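Local coordinates for protein peptidoglycan D,D-transpeptidase PbpA (Mycobacterium tuberculosis, PDB 3UN7) that probably cross-links the peptidoglycan of the mycobacterial cell wall as a penicillin-binding D,D-transpeptidase and is probably required for regulating cell length, at residues Tyr189-Thr194 and His411-Ile415; Ala428-Glu432 and Ala446-Gly450; Gln31-Tyr35 and Arg47-Asn51; Ala56-Tyr62 and Ser151-Leu157. All coordinates share one frame; numbering follows the deposited sequence.

Contact 1: residues Tyr189-Thr194 and His411-Ile415; sequences YPPGST and HAWYI
The indole of Trp413 is tied to the loop 189-194 by a single hydrogen bond: NE1 donates to Pro190 O at 2.8 Å, with an N-H...O angle of 151°. The donor lies in the carbonyl plane, on a lone pair of the oxygen, and the acceptor sits 17° out of the indole plane. At the six-membered end of the same ring, CZ2 meets Tyr189 CB at 3.8 Å. Thr194 crosses the Trp413 side chain at about a right angle, its CG2 3.5 Å from Trp413 CB, where the indole joins the backbone. Thr194 OG1, held between its own backbone N and carbonyl carbon, stands over the rim of one indole face, which leaves CG2 beside the N to touch Trp413 CB and Ile415 CG1. An aromatic pair forms at the start of the strand: the edge of Tyr189 is turned toward the face of His411, with centroids 5.6 Å apart and planes at 87°, a T-shaped arrangement. Second-shell bonds position these groups. Tyr189 OH is hydrogen-bonded to Glu432, His411 ND1 to the backbone N of Asn433, and Thr194 OG1 to Asn320 ND2. Pro191 O receives both the backbone N and OG1 of Thr194 from the same side of its plane. Next to Thr194 is Ser193, by similarity the acyl-ester nucleophile, which opens the SXXK signature of penicillin-binding proteins. Strand 411-415 thus meets the loop through one fixed polar point and otherwise through rings and methyl groups, consistent with a nucleophile-bearing turn backed by buried side chains of the strand.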
loop_
_atom_site.group_PDB
_atom_site.type_symbol
_atom_site.label_atom_id
_atom_site.label_comp_id
_atom_site.label_asym_id
_atom_site.label_seq_id
_atom_site.Cartn_x
_atom_site.Cartn_y
_atom_site.Cartn_z
ATOM N N TYR A 189 -4.759 -4.773 7.622
ATOM C CA TYR A 189 -6.096 -4.242 7.885
ATOM C C TYR A 189 -7.086 -5.111 7.157
ATOM O O TYR A 189 -6.739 -5.675 6.126
ATOM C CB TYR A 189 -6.218 -2.832 7.311
ATOM C CG TYR A 189 -5.252 -1.846 7.896
ATOM C CD1 TYR A 189 -5.607 -1.077 9.017
ATOM C CD2 TYR A 189 -3.984 -1.677 7.347
ATOM C CE1 TYR A 189 -4.716 -0.160 9.567
ATOM C CE2 TYR A 189 -3.087 -0.759 7.884
ATOM C CZ TYR A 189 -3.461 -0.002 8.990
ATOM O OH TYR A 189 -2.582 0.907 9.519
ATOM N N PRO A 190 -8.327 -5.221 7.667
ATOM C CA PRO A 190 -9.331 -5.876 6.824
ATOM C C PRO A 190 -9.501 -5.060 5.545
ATOM O O PRO A 190 -9.574 -3.833 5.628
ATOM C CB PRO A 190 -10.613 -5.817 7.670
ATOM C CG PRO A 190 -10.150 -5.593 9.074
ATOM C CD PRO A 190 -8.868 -4.816 8.979
ATOM N N PRO A 191 -9.512 -5.722 4.373
ATOM C CA PRO A 191 -9.712 -5.029 3.099
ATOM C C PRO A 191 -11.184 -4.680 2.824
ATOM O O PRO A 191 -11.473 -3.835 1.970
ATOM C CB PRO A 191 -9.212 -6.051 2.080
ATOM C CG PRO A 191 -9.573 -7.379 2.720
ATOM C CD PRO A 191 -9.273 -7.167 4.181
ATOM N N GLY A 192 -12.102 -5.322 3.542
ATOM C CA GLY A 192 -13.525 -5.063 3.355
ATOM C C GLY A 192 -13.985 -5.226 1.917
ATOM O O GLY A 192 -13.587 -6.167 1.238
ATOM N N SER A 193 -14.822 -4.292 1.461
ATOM C CA SER A 193 -15.396 -4.310 0.112
ATOM C C SER A 193 -14.380 -4.387 -1.031
ATOM O O SER A 193 -14.718 -4.871 -2.115
ATOM C CB SER A 193 -16.278 -3.074 -0.097
ATOM O OG SER A 193 -17.307 -3.058 0.868
ATOM N N THR A 194 -13.155 -3.905 -0.812
ATOM C CA THR A 194 -12.129 -4.004 -1.867
ATOM C C THR A 194 -11.833 -5.471 -2.228
ATOM O O THR A 194 -11.427 -5.781 -3.357
ATOM C CB THR A 194 -10.786 -3.287 -1.514
ATOM O OG1 THR A 194 -10.279 -3.756 -0.260
ATOM C CG2 THR A 194 -10.939 -1.755 -1.492
ATOM N N HIS A 411 -12.969 1.397 8.353
ATOM C CA HIS A 411 -11.923 1.959 7.506
ATOM C C HIS A 411 -12.476 2.289 6.126
ATOM O O HIS A 411 -13.457 1.692 5.698
ATOM C CB HIS A 411 -10.782 0.957 7.338
ATOM C CG HIS A 411 -10.147 0.528 8.625
ATOM N ND1 HIS A 411 -9.897 1.402 9.661
ATOM C CD2 HIS A 411 -9.686 -0.680 9.033
ATOM C CE1 HIS A 411 -9.327 0.746 10.658
ATOM N NE2 HIS A 411 -9.185 -0.518 10.300
ATOM N N ALA A 412 -11.830 3.213 5.418
ATOM C CA ALA A 412 -12.235 3.538 4.054
ATOM C C ALA A 412 -11.058 3.230 3.157
ATOM O O ALA A 412 -9.953 3.704 3.409
ATOM C CB ALA A 412 -12.609 4.994 3.943
ATOM N N TRP A 413 -11.311 2.429 2.125
ATOM C CA TRP A 413 -10.301 2.005 1.178
ATOM C C TRP A 413 -10.655 2.514 -0.209
ATOM O O TRP A 413 -11.834 2.589 -0.567
ATOM C CB TRP A 413 -10.296 0.490 1.059
ATOM C CG TRP A 413 -9.602 -0.323 2.115
ATOM C CD1 TRP A 413 -10.191 -0.962 3.169
ATOM C CD2 TRP A 413 -8.209 -0.683 2.151
ATOM N NE1 TRP A 413 -9.245 -1.664 3.889
ATOM C CE2 TRP A 413 -8.024 -1.522 3.272
ATOM C CE3 TRP A 413 -7.101 -0.362 1.349
ATOM C CZ2 TRP A 413 -6.765 -2.044 3.627
ATOM C CZ3 TRP A 413 -5.833 -0.888 1.699
ATOM C CH2 TRP A 413 -5.685 -1.719 2.826
ATOM N N TYR A 414 -9.624 2.803 -1.000
ATOM C CA TYR A 414 -9.763 3.021 -2.440
ATOM C C TYR A 414 -8.575 2.332 -3.082
ATOM O O TYR A 414 -7.441 2.591 -2.709
ATOM C CB TYR A 414 -9.707 4.509 -2.746
ATOM C CG TYR A 414 -9.882 4.932 -4.203
ATOM C CD1 TYR A 414 -11.141 4.933 -4.810
ATOM C CD2 TYR A 414 -8.792 5.401 -4.941
ATOM C CE1 TYR A 414 -11.306 5.371 -6.127
ATOM C CE2 TYR A 414 -8.936 5.835 -6.238
ATOM C CZ TYR A 414 -10.184 5.804 -6.833
ATOM O OH TYR A 414 -10.293 6.249 -8.119
ATOM N N ILE A 415 -8.830 1.432 -4.023
ATOM C CA ILE A 415 -7.757 0.865 -4.833
ATOM C C ILE A 415 -8.060 1.150 -6.300
ATOM O O ILE A 415 -9.224 1.142 -6.701
ATOM C CB ILE A 415 -7.500 -0.643 -4.556
ATOM C CG1 ILE A 415 -8.737 -1.506 -4.857
ATOM C CG2 ILE A 415 -7.068 -0.848 -3.090
ATOM C CD1 ILE A 415 -8.421 -3.010 -4.925
#

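Contact 2: residues Ala428-Glu432 and Ala446-Gly450; sequences AVLVE and AAPIG
Strand 428-431, carrying Val429 and Val431, runs roughly antiparallel to the helical segment 446-450, with 143° between their directions and an axis separation of 8.1 Å at closest approach; Val429 and Ala446 bring their CA atoms to 6.0 Å. The two valines, alternate residues of the strand, both aim at the helix. Val429 divides its methyls between two sites: CG1, anti to the backbone N (chi1 177°), meets Ile449 CG2 at 3.8 Å and Ala446 CB at 4.0 Å, whereas CG2 rests on the backbone of Gly450, 3.6 Å from its CA. This is the helix-on-sheet layer of the transpeptidase domain, in which C-terminal helix 446-458 covers one face of the five-stranded antiparallel sheet, as in serine beta-lactamases. Between the two valines, Leu430 points to the other face, where it touches Tyr189, His411 and Trp413. Val431 uses one branch alone on the helix: CG2 lies 3.8 Å from Ile449 CD1 and 4.2 Å from Ala446 CB. Ile449 therefore spans both valines, its CG2 branch serving Val429 and its extended CD1 end serving Val431. Beyond the pair, Ile449 also packs on Ala120 and Met121 of helix 111-123, and Val431 on Cys125, while the strand backbone is bonded to Tyr414 and Ala412 on one flank and to Val134 and Ala132 on the other.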
loop_
_atom_site.group_PDB
_atom_site.type_symbol
_atom_site.label_atom_id
_atom_site.label_comp_id
_atom_site.label_asym_id
_atom_site.label_seq_id
_atom_site.Cartn_x
_atom_site.Cartn_y
_atom_site.Cartn_z
ATOM N N ALA A 428 -3.251 2.373 -3.688
ATOM C CA ALA A 428 -4.144 1.975 -2.604
ATOM C C ALA A 428 -4.135 3.065 -1.574
ATOM O O ALA A 428 -3.065 3.554 -1.188
ATOM C CB ALA A 428 -3.718 0.675 -1.971
ATOM N N VAL A 429 -5.331 3.443 -1.138
ATOM C CA VAL A 429 -5.493 4.422 -0.067
ATOM C C VAL A 429 -6.230 3.708 1.031
ATOM O O VAL A 429 -7.288 3.095 0.796
ATOM C CB VAL A 429 -6.315 5.631 -0.528
ATOM C CG1 VAL A 429 -6.543 6.625 0.620
ATOM C CG2 VAL A 429 -5.655 6.298 -1.714
ATOM N N LEU A 430 -5.655 3.735 2.224
ATOM C CA LEU A 430 -6.397 3.333 3.406
ATOM C C LEU A 430 -6.532 4.522 4.352
ATOM O O LEU A 430 -5.519 5.096 4.780
ATOM C CB LEU A 430 -5.722 2.152 4.116
ATOM C CG LEU A 430 -6.309 1.962 5.520
ATOM C CD1 LEU A 430 -7.602 1.139 5.499
ATOM C CD2 LEU A 430 -5.257 1.364 6.405
ATOM N N VAL A 431 -7.783 4.903 4.652
ATOM C CA VAL A 431 -8.065 5.905 5.665
ATOM C C VAL A 431 -8.683 5.190 6.856
ATOM O O VAL A 431 -9.836 4.732 6.792
ATOM C CB VAL A 431 -9.057 7.004 5.178
ATOM C CG1 VAL A 431 -9.330 7.975 6.301
ATOM C CG2 VAL A 431 -8.501 7.744 3.955
ATOM N N GLU A 432 -7.907 5.074 7.928
ATOM C CA GLU A 432 -8.382 4.426 9.147
ATOM C C GLU A 432 -9.556 5.213 9.747
ATOM O O GLU A 432 -9.486 6.438 9.898
ATOM C CB GLU A 432 -7.243 4.294 10.160
ATOM C CG GLU A 432 -6.121 3.379 9.680
ATOM C CD GLU A 432 -5.166 2.979 10.785
ATOM O OE1 GLU A 432 -5.619 2.733 11.923
ATOM O OE2 GLU A 432 -3.955 2.891 10.501
ATOM N N ALA A 446 -11.741 8.216 0.954
ATOM C CA ALA A 446 -10.516 7.615 0.422
ATOM C C ALA A 446 -10.339 7.901 -1.065
ATOM O O ALA A 446 -9.213 8.010 -1.542
ATOM C CB ALA A 446 -10.505 6.113 0.692
ATOM N N ALA A 447 -11.455 8.054 -1.787
ATOM C CA ALA A 447 -11.430 8.179 -3.253
ATOM C C ALA A 447 -10.675 9.397 -3.819
ATOM O O ALA A 447 -9.831 9.228 -4.708
ATOM C CB ALA A 447 -12.859 8.112 -3.826
ATOM N N PRO A 448 -11.001 10.627 -3.355
ATOM C CA PRO A 448 -10.279 11.779 -3.941
ATOM C C PRO A 448 -8.782 11.822 -3.584
ATOM O O PRO A 448 -8.001 12.433 -4.304
ATOM C CB PRO A 448 -10.997 12.998 -3.367
ATOM C CG PRO A 448 -11.733 12.495 -2.175
ATOM C CD PRO A 448 -12.023 11.052 -2.377
ATOM N N ILE A 449 -8.406 11.191 -2.475
ATOM C CA ILE A 449 -6.985 11.019 -2.116
ATOM C C ILE A 449 -6.288 10.168 -3.175
ATOM O O ILE A 449 -5.186 10.498 -3.622
ATOM C CB ILE A 449 -6.820 10.384 -0.708
ATOM C CG1 ILE A 449 -7.368 11.337 0.362
ATOM C CG2 ILE A 449 -5.331 10.047 -0.427
ATOM C CD1 ILE A 449 -7.577 10.746 1.755
ATOM N N GLY A 450 -6.942 9.076 -3.575
ATOM C CA GLY A 450 -6.437 8.205 -4.641
ATOM C C GLY A 450 -6.320 8.933 -5.968
ATOM O O GLY A 450 -5.315 8.803 -6.655
#

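Contact 3: residues Gln31-Tyr35 and Arg47-Asn51; sequences QLLAY and RVYPN
Tyr35 and Val48 form an antiparallel hydrogen-bonded pair in which each residue's backbone satisfies the other's: Tyr35 N donates to Val48 O at 3.1 Å, and Val48 N to Tyr35 O at 2.7 Å. No direct bond follows toward Asn51; Pro50 has no N-H and the other chain bulges at Leu33-Ala34, and a water bridges instead. It donates to Leu33 O at 2.7 Å and accepts from Asn51 N at 3.0 Å. The Tyr35 side chain lies alongside that of Val48. Its CG sits between its own N and carbonyl carbon (chi1 67°), which lays the ring over Val48, whose CB makes a CH-pi contact with the face, 4.1 Å from the centroid and 16° off the normal. Pro50 CG approaches the same ring at its edge, in plane, 3.9 Å from Tyr35 CE1. Arg47 bends at chi2, and one guanidinium face lies over the Ala34-Tyr35 peptide, the plane passing 4.0 Å from Ala34 C. Its N-H groups bond outside the two segments: NE in a salt bridge with Glu72, NH1 to Gly24 O and Ser36 OG. Ala34 CB packs on Tyr49, 3.7 Å from CE2. Leu33 and Ala34 both face Ile26 as a classic beta bulge, where the strand turns a corner. Strands 31-38 and 45-48 form a hairpin, with 45-48 at the rim of the mixed sheet. Strand 26-28 flanks the hairpin, and helix 52-59 packs on Leu33 and Tyr49.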
loop_
_atom_site.group_PDB
_atom_site.type_symbol
_atom_site.label_atom_id
_atom_site.label_comp_id
_atom_site.label_asym_id
_atom_site.label_seq_id
_atom_site.Cartn_x
_atom_site.Cartn_y
_atom_site.Cartn_z
ATOM N N GLN A 31 16.347 14.228 -5.934
ATOM C CA GLN A 31 16.245 15.061 -4.737
ATOM C C GLN A 31 16.703 14.277 -3.527
ATOM O O GLN A 31 16.507 13.065 -3.466
ATOM C CB GLN A 31 14.806 15.539 -4.550
ATOM C CG GLN A 31 14.296 16.266 -5.798
ATOM C CD GLN A 31 12.984 16.973 -5.594
ATOM O OE1 GLN A 31 12.018 16.712 -6.309
ATOM N NE2 GLN A 31 12.944 17.900 -4.635
ATOM N N LEU A 32 17.295 14.976 -2.564
ATOM C CA LEU A 32 17.828 14.324 -1.384
ATOM C C LEU A 32 16.717 14.049 -0.391
ATOM O O LEU A 32 15.909 14.936 -0.085
ATOM C CB LEU A 32 18.947 15.155 -0.749
ATOM C CG LEU A 32 20.072 15.524 -1.723
ATOM C CD1 LEU A 32 21.146 16.418 -1.055
ATOM C CD2 LEU A 32 20.684 14.259 -2.301
ATOM N N LEU A 33 16.665 12.807 0.085
ATOM C CA LEU A 33 15.742 12.435 1.139
ATOM C C LEU A 33 16.482 12.356 2.454
ATOM O O LEU A 33 15.900 12.621 3.493
ATOM C CB LEU A 33 15.107 11.067 0.849
ATOM C CG LEU A 33 14.400 10.834 -0.497
ATOM C CD1 LEU A 33 13.549 9.565 -0.393
ATOM C CD2 LEU A 33 13.543 12.039 -0.921
ATOM N N ALA A 34 17.750 11.933 2.403
ATOM C CA ALA A 34 18.588 11.829 3.590
ATOM C C ALA A 34 20.036 12.095 3.201
ATOM O O ALA A 34 20.497 11.625 2.155
ATOM C CB ALA A 34 18.438 10.439 4.291
ATOM N N TYR A 35 20.732 12.882 4.018
ATOM C CA TYR A 35 22.132 13.239 3.757
ATOM C C TYR A 35 22.863 13.569 5.073
ATOM O O TYR A 35 22.239 13.715 6.120
ATOM C CB TYR A 35 22.250 14.372 2.705
ATOM C CG TYR A 35 21.718 15.739 3.111
ATOM C CD1 TYR A 35 20.381 16.082 2.899
ATOM C CD2 TYR A 35 22.561 16.708 3.664
ATOM C CE1 TYR A 35 19.892 17.347 3.248
ATOM C CE2 TYR A 35 22.068 17.968 4.020
ATOM C CZ TYR A 35 20.743 18.277 3.809
ATOM O OH TYR A 35 20.262 19.530 4.157
ATOM N N ARG A 47 23.167 13.561 10.523
ATOM C CA ARG A 47 22.212 13.099 9.518
ATOM C C ARG A 47 21.071 14.089 9.438
ATOM O O ARG A 47 20.526 14.488 10.482
ATOM C CB ARG A 47 21.668 11.712 9.886
ATOM C CG ARG A 47 21.043 10.936 8.739
ATOM C CD ARG A 47 22.066 10.654 7.655
ATOM N NE ARG A 47 21.607 9.724 6.628
ATOM C CZ ARG A 47 22.202 9.568 5.446
ATOM N NH1 ARG A 47 23.265 10.302 5.130
ATOM N NH2 ARG A 47 21.744 8.662 4.572
ATOM N N VAL A 48 20.691 14.456 8.211
ATOM C CA VAL A 48 19.643 15.456 7.974
ATOM C C VAL A 48 18.560 14.892 7.050
ATOM O O VAL A 48 18.875 14.239 6.053
ATOM C CB VAL A 48 20.237 16.766 7.391
ATOM C CG1 VAL A 48 19.139 17.816 7.155
ATOM C CG2 VAL A 48 21.279 17.338 8.351
ATOM N N TYR A 49 17.299 15.145 7.394
ATOM C CA TYR A 49 16.140 14.678 6.625
ATOM C C TYR A 49 15.372 15.929 6.261
ATOM O O TYR A 49 14.639 16.453 7.108
ATOM C CB TYR A 49 15.269 13.735 7.484
ATOM C CG TYR A 49 16.048 12.530 7.967
ATOM C CD1 TYR A 49 16.754 12.562 9.167
ATOM C CD2 TYR A 49 16.109 11.363 7.196
ATOM C CE1 TYR A 49 17.483 11.447 9.607
ATOM C CE2 TYR A 49 16.858 10.264 7.613
ATOM C CZ TYR A 49 17.536 10.313 8.811
ATOM O OH TYR A 49 18.247 9.209 9.217
ATOM N N PRO A 50 15.562 16.439 5.030
ATOM C CA PRO A 50 14.988 17.756 4.674
ATOM C C PRO A 50 13.471 17.811 4.446
ATOM O O PRO A 50 12.907 18.903 4.482
ATOM C CB PRO A 50 15.748 18.141 3.393
ATOM C CG PRO A 50 16.089 16.849 2.755
ATOM C CD PRO A 50 16.351 15.873 3.919
ATOM N N ASN A 51 12.813 16.671 4.216
ATOM C CA ASN A 51 11.346 16.648 4.179
ATOM C C ASN A 51 10.888 15.481 5.058
ATOM O O ASN A 51 10.345 14.475 4.556
ATOM C CB ASN A 51 10.823 16.543 2.737
ATOM C CG ASN A 51 9.367 16.958 2.606
ATOM O OD1 ASN A 51 8.673 17.172 3.603
ATOM N ND2 ASN A 51 8.899 17.098 1.359
HETATM O O HOH W 1 13.547 13.716 4.112
#

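Contact 4: residues Ala56-Tyr62 and Ser151-Leu157; sequences APVTGFY and SYDPNLL
Phe61 and Tyr152 both hold CG between their own backbone N and carbonyl carbon (chi1 63° and 69°), and these torsions bring the two side chains together at about a right angle. Tyr152 OH meets the edge of the Phe61 ring in its plane, 3.4 Å from CD2. Over a face of Phe61 comes Leu157: its CD1 methyl lies 3.7 Å from the ring centroid and 15° off the normal, a CH-pi contact. Pro154 lies against the helix end, its CB 3.9 Å from Phe61 CB and its CG 3.8 Å from Ala56 CB. Ala56 CB also presses on Tyr152 CE2 at 3.6 Å, and near it stands Ser151 OG. At Gly60, whose phi is positive, helix 52-59 ends and the chain turns to present Phe61. Across from it, Asp153 is the N-cap of a short, weakly bonded helix at about 154-157. Its OD1 accepts from Asn155 N at 2.8 Å, from above the carboxylate plane, and from Asn155 ND2 on its syn lone pair. Asn155 ND2 reaches Tyr49 O as well. Helix 52-59 belongs to the dimerisation region and 151-157 to the transpeptidase region, so the contact joins the two. It does so mainly by apolar packing, with no hydrogen bond between the two segments; the cap shapes 151-157, while Ser151 OG bonds to Glu53 O and ties that segment to helix 52-59 just before Ala56.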
loop_
_atom_site.group_PDB
_atom_site.type_symbol
_atom_site.label_atom_id
_atom_site.label_comp_id
_atom_site.label_asym_id
_atom_site.label_seq_id
_atom_site.Cartn_x
_atom_site.Cartn_y
_atom_site.Cartn_z
ATOM N N ALA A 56 9.709 9.734 5.976
ATOM C CA ALA A 56 10.070 8.824 7.076
ATOM C C ALA A 56 9.822 7.330 6.781
ATOM O O ALA A 56 10.663 6.504 7.098
ATOM C CB ALA A 56 9.397 9.239 8.377
ATOM N N PRO A 57 8.670 6.973 6.171
ATOM C CA PRO A 57 8.438 5.568 5.832
ATOM C C PRO A 57 9.459 4.995 4.839
ATOM O O PRO A 57 9.630 3.772 4.776
ATOM C CB PRO A 57 7.048 5.609 5.176
ATOM C CG PRO A 57 6.377 6.764 5.835
ATOM C CD PRO A 57 7.489 7.790 5.835
ATOM N N VAL A 58 10.109 5.881 4.076
ATOM C CA VAL A 58 11.113 5.478 3.114
ATOM C C VAL A 58 12.505 5.545 3.758
ATOM O O VAL A 58 13.227 4.558 3.752
ATOM C CB VAL A 58 11.045 6.342 1.813
ATOM C CG1 VAL A 58 12.217 6.013 0.872
ATOM C CG2 VAL A 58 9.736 6.123 1.096
ATOM N N THR A 59 12.876 6.695 4.319
ATOM C CA THR A 59 14.242 6.833 4.860
ATOM C C THR A 59 14.427 6.040 6.155
ATOM O O THR A 59 15.461 5.436 6.362
ATOM C CB THR A 59 14.643 8.308 5.105
ATOM O OG1 THR A 59 13.796 8.868 6.103
ATOM C CG2 THR A 59 14.558 9.141 3.809
ATOM N N GLY A 60 13.412 6.059 7.012
ATOM C CA GLY A 60 13.565 5.697 8.411
ATOM C C GLY A 60 14.515 6.681 9.086
ATOM O O GLY A 60 14.671 7.833 8.628
ATOM N N PHE A 61 15.148 6.246 10.171
ATOM C CA PHE A 61 16.084 7.125 10.896
ATOM C C PHE A 61 17.448 6.491 11.066
ATOM O O PHE A 61 17.626 5.278 10.897
ATOM C CB PHE A 61 15.509 7.594 12.253
ATOM C CG PHE A 61 15.249 6.479 13.243
ATOM C CD1 PHE A 61 16.282 5.935 14.000
ATOM C CD2 PHE A 61 13.959 6.014 13.454
ATOM C CE1 PHE A 61 16.034 4.931 14.935
ATOM C CE2 PHE A 61 13.702 4.998 14.377
ATOM C CZ PHE A 61 14.736 4.459 15.119
ATOM N N TYR A 62 18.432 7.325 11.355
ATOM C CA TYR A 62 19.744 6.831 11.673
ATOM C C TYR A 62 20.154 7.570 12.938
ATOM O O TYR A 62 20.351 8.792 12.927
ATOM C CB TYR A 62 20.687 7.082 10.495
ATOM C CG TYR A 62 22.096 6.554 10.639
ATOM C CD1 TYR A 62 22.361 5.200 10.498
ATOM C CD2 TYR A 62 23.176 7.422 10.838
ATOM C CE1 TYR A 62 23.650 4.701 10.594
ATOM C CE2 TYR A 62 24.481 6.930 10.939
ATOM C CZ TYR A 62 24.709 5.563 10.812
ATOM O OH TYR A 62 25.988 5.032 10.902
ATOM N N SER A 151 3.026 10.645 10.726
ATOM C CA SER A 151 4.428 10.265 10.604
ATOM C C SER A 151 5.201 10.986 11.704
ATOM O O SER A 151 4.595 11.555 12.607
ATOM C CB SER A 151 4.952 10.610 9.215
ATOM O OG SER A 151 6.188 9.959 8.960
ATOM N N TYR A 152 6.526 10.955 11.638
ATOM C CA TYR A 152 7.372 11.531 12.673
ATOM C C TYR A 152 8.573 12.179 12.004
ATOM O O TYR A 152 8.809 11.978 10.815
ATOM C CB TYR A 152 7.845 10.445 13.643
ATOM C CG TYR A 152 8.822 9.490 13.023
ATOM C CD1 TYR A 152 10.202 9.640 13.229
ATOM C CD2 TYR A 152 8.385 8.457 12.191
ATOM C CE1 TYR A 152 11.114 8.790 12.622
ATOM C CE2 TYR A 152 9.291 7.597 11.591
ATOM C CZ TYR A 152 10.651 7.774 11.805
ATOM O OH TYR A 152 11.544 6.908 11.220
ATOM N N ASP A 153 9.351 12.914 12.779
ATOM C CA ASP A 153 10.512 13.615 12.238
ATOM C C ASP A 153 11.809 12.858 12.579
ATOM O O ASP A 153 12.269 12.914 13.714
ATOM C CB ASP A 153 10.522 15.040 12.803
ATOM C CG ASP A 153 11.703 15.855 12.330
ATOM O OD1 ASP A 153 12.524 15.347 11.543
ATOM O OD2 ASP A 153 11.790 17.035 12.740
ATOM N N PRO A 154 12.401 12.140 11.597
ATOM C CA PRO A 154 13.660 11.429 11.879
ATOM C C PRO A 154 14.801 12.325 12.339
ATOM O O PRO A 154 15.749 11.818 12.906
ATOM C CB PRO A 154 14.006 10.774 10.529
ATOM C CG PRO A 154 12.654 10.605 9.866
ATOM C CD PRO A 154 11.955 11.894 10.213
ATOM N N ASN A 155 14.697 13.641 12.126
ATOM C CA ASN A 155 15.732 14.573 12.616
ATOM C C ASN A 155 15.864 14.517 14.123
ATOM O O ASN A 155 16.945 14.741 14.665
ATOM C CB ASN A 155 15.465 16.012 12.165
ATOM C CG ASN A 155 15.668 16.182 10.681
ATOM O OD1 ASN A 155 16.796 16.073 10.191
ATOM N ND2 ASN A 155 14.572 16.411 9.944
ATOM N N LEU A 156 14.759 14.213 14.793
ATOM C CA LEU A 156 14.745 14.045 16.247
ATOM C C LEU A 156 15.665 12.940 16.746
ATOM O O LEU A 156 16.390 13.111 17.753
ATOM C CB LEU A 156 13.319 13.752 16.716
ATOM C CG LEU A 156 12.361 14.951 16.778
ATOM C CD1 LEU A 156 10.915 14.489 17.088
ATOM C CD2 LEU A 156 12.831 16.009 17.781
ATOM N N LEU A 157 15.609 11.800 16.060
ATOM C CA LEU A 157 16.405 10.625 16.413
ATOM C C LEU A 157 17.843 10.715 15.888
ATOM O O LEU A 157 18.730 10.039 16.393
ATOM C CB LEU A 157 15.672 9.341 15.983
ATOM C CG LEU A 157 14.364 9.245 16.797
ATOM C CD1 LEU A 157 13.519 8.027 16.448
ATOM C CD2 LEU A 157 14.656 9.251 18.292
#

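In the fold
Contacts 1 and 2 lie buried in the transpeptidase domain and share neighbouring strands of its sheet: 411-415 meets the active-site loop on one face, and 428-432 meets the C-terminal helix on the other, with Tyr189-Glu432 linking them. Contacts 3 and 4 are neighbours too, joined by Tyr49 to Asn155, and their centres lie 23 to 32 Å from those of contacts 1 and 2. Contact 4 is also buried, contact 3 only partly. In contact 2 aliphatic side chains pack on the helix without a hydrogen bond, and contact 4 is mainly apolar; contact 1 adds an indole bond and a T-shaped pair, contact 3 backbone bonds, a water and a ring packed on Val48.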